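Local coordinates for protein ML032222a iGluR (Mnemiopsis leidyi, PDB 4YKP) that binds glycine in the ligand-binding domain of an ionotropic glutamate receptor, a family of ligand-gated ion channels, at residues B[97-102]-B[218-223]. Numbering follows the deposited sequence.
Sequences ARKSAI and LPKDSP. With GLY (glycine), chain F.
K220 reaches across to the backbone carbonyls of S100 and A101, a worked example of a long side chain laid along a turn of backbone so that its ammonium meets one carbonyl. From CB the chain runs out extended, CG anti to the carbonyl carbon and beside the backbone N (chi1 -68°), which carries CG and CD alongside A101 O, CD at 3.8 Å. CE then lies 3.7 Å from S100 O, and NZ donates to that same oxygen at 3.1 Å, coming from above the carbonyl plane. Backbone is joined too: one water donates to A101 O and accepts from K220 N. Beside this, I102 CB rests 3.6 Å from L218 O. R98, on the same segment as I102, holds the bound glycine, its extended chain presenting the guanidinium edge to the carboxylate: NH1 meets OXT at 2.9 Å in a nearly straight bond (172°), and NH2 meets O. A methionine in place of R98 would probably leave the ligand carboxylate without this paired, charged grip, the hallmark of these receptors' agonist site. Around the contact, I102 packs on helix 75-81, and L218, the last residue of strand 202-218, is hydrogen-bonded through its backbone to D103 of strand 103-104.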
loop_
_atom_site.group_PDB
_atom_site.type_symbol
_atom_site.label_atom_id
_atom_site.label_comp_id
_atom_site.label_asym_id
_atom_site.label_seq_id
_atom_site.Cartn_x
_atom_site.Cartn_y
_atom_site.Cartn_z
ATOM N N ALA B 97 -8.515 -10.957 -9.414
ATOM C CA ALA B 97 -8.591 -12.351 -9.822
ATOM C C ALA B 97 -7.870 -13.235 -8.798
ATOM O O ALA B 97 -8.420 -14.219 -8.317
ATOM C CB ALA B 97 -7.992 -12.510 -11.195
ATOM N N ARG B 98 -6.657 -12.853 -8.428
ATOM C CA ARG B 98 -5.908 -13.594 -7.444
ATOM C C ARG B 98 -6.605 -13.588 -6.085
ATOM O O ARG B 98 -6.639 -14.596 -5.402
ATOM C CB ARG B 98 -4.511 -13.012 -7.305
ATOM C CG ARG B 98 -3.624 -13.403 -8.485
ATOM C CD ARG B 98 -2.348 -12.610 -8.545
ATOM N NE ARG B 98 -1.480 -13.043 -9.631
ATOM C CZ ARG B 98 -0.322 -12.483 -9.923
ATOM N NH1 ARG B 98 0.115 -11.447 -9.229
ATOM N NH2 ARG B 98 0.381 -12.970 -10.941
ATOM N N LYS B 99 -7.173 -12.446 -5.721
ATOM C CA LYS B 99 -7.804 -12.303 -4.432
ATOM C C LYS B 99 -8.992 -13.245 -4.290
ATOM O O LYS B 99 -9.349 -13.645 -3.189
ATOM C CB LYS B 99 -8.245 -10.856 -4.228
ATOM C CG LYS B 99 -8.766 -10.539 -2.852
ATOM C CD LYS B 99 -7.671 -10.673 -1.786
ATOM C CE LYS B 99 -8.254 -11.243 -0.571
ATOM N NZ LYS B 99 -8.647 -12.677 -0.702
ATOM N N SER B 100 -9.625 -13.591 -5.405
ATOM C CA SER B 100 -10.731 -14.539 -5.346
ATOM C C SER B 100 -10.260 -15.933 -4.890
ATOM O O SER B 100 -11.070 -16.714 -4.395
ATOM C CB SER B 100 -11.482 -14.632 -6.668
ATOM O OG SER B 100 -10.727 -15.322 -7.645
ATOM N N ALA B 101 -8.972 -16.231 -5.075
ATOM C CA ALA B 101 -8.429 -17.565 -4.767
ATOM C C ALA B 101 -7.481 -17.638 -3.574
ATOM O O ALA B 101 -7.430 -18.680 -2.922
ATOM C CB ALA B 101 -7.724 -18.116 -5.997
ATOM N N ILE B 102 -6.713 -16.581 -3.345
ATOM C CA ILE B 102 -5.699 -16.532 -2.294
ATOM C C ILE B 102 -5.832 -15.248 -1.510
ATOM O O ILE B 102 -6.586 -14.364 -1.914
ATOM C CB ILE B 102 -4.251 -16.622 -2.878
ATOM C CG1 ILE B 102 -3.894 -15.391 -3.720
ATOM C CG2 ILE B 102 -4.066 -17.910 -3.657
ATOM C CD1 ILE B 102 -2.379 -15.133 -3.838
ATOM N N LEU B 218 -0.613 -15.681 0.339
ATOM C CA LEU B 218 -0.897 -16.623 1.412
ATOM C C LEU B 218 -2.149 -17.392 1.080
ATOM O O LEU B 218 -3.090 -16.835 0.508
ATOM C CB LEU B 218 -1.109 -15.894 2.751
ATOM C CG LEU B 218 0.180 -15.282 3.310
ATOM C CD1 LEU B 218 -0.099 -14.137 4.297
ATOM C CD2 LEU B 218 0.985 -16.377 3.970
ATOM N N PRO B 219 -2.191 -18.680 1.406
ATOM C CA PRO B 219 -3.449 -19.387 1.158
ATOM C C PRO B 219 -4.536 -18.885 2.103
ATOM O O PRO B 219 -4.244 -18.478 3.222
ATOM C CB PRO B 219 -3.102 -20.849 1.459
ATOM C CG PRO B 219 -1.975 -20.772 2.439
ATOM C CD PRO B 219 -1.231 -19.487 2.175
ATOM N N LYS B 220 -5.785 -18.951 1.672
ATOM C CA LYS B 220 -6.887 -18.624 2.565
ATOM C C LYS B 220 -6.809 -19.552 3.760
ATOM O O LYS B 220 -6.426 -20.726 3.646
ATOM C CB LYS B 220 -8.224 -18.758 1.838
ATOM C CG LYS B 220 -8.416 -17.694 0.733
ATOM C CD LYS B 220 -9.719 -17.901 0.015
ATOM C CE LYS B 220 -10.123 -16.669 -0.768
ATOM N NZ LYS B 220 -11.493 -16.819 -1.341
ATOM N N ASP B 221 -7.132 -18.991 4.912
ATOM C CA ASP B 221 -7.141 -19.714 6.184
ATOM C C ASP B 221 -5.755 -20.084 6.706
ATOM O O ASP B 221 -5.655 -20.891 7.641
ATOM C CB ASP B 221 -8.012 -20.978 6.112
ATOM C CG ASP B 221 -9.435 -20.678 5.698
ATOM O OD1 ASP B 221 -9.924 -19.608 6.088
ATOM O OD2 ASP B 221 -10.057 -21.505 4.994
ATOM N N SER B 222 -4.693 -19.480 6.165
ATOM C CA SER B 222 -3.342 -19.713 6.675
ATOM C C SER B 222 -3.248 -19.312 8.140
ATOM O O SER B 222 -3.658 -18.220 8.513
ATOM C CB SER B 222 -2.322 -18.870 5.919
ATOM O OG SER B 222 -1.050 -18.985 6.538
ATOM N N PRO B 223 -2.669 -20.180 8.980
ATOM C CA PRO B 223 -2.488 -19.829 10.391
ATOM C C PRO B 223 -1.355 -18.841 10.604
ATOM O O PRO B 223 -1.173 -18.404 11.746
ATOM C CB PRO B 223 -2.133 -21.168 11.044
ATOM C CG PRO B 223 -1.513 -21.970 9.942
ATOM C CD PRO B 223 -2.214 -21.543 8.667
HETATM N N GLY F . 4.910 -8.798 -10.309
HETATM C CA GLY F . 4.407 -9.767 -11.325
HETATM C C GLY F . 3.134 -10.460 -10.875
HETATM O O GLY F . 2.496 -11.106 -11.732
HETATM O OXT GLY F . 2.748 -10.389 -9.700
HETATM O O HOH W 1 -11.663 -13.443 -1.512
HETATM O O HOH W 2 -5.984 -20.038 -0.969
#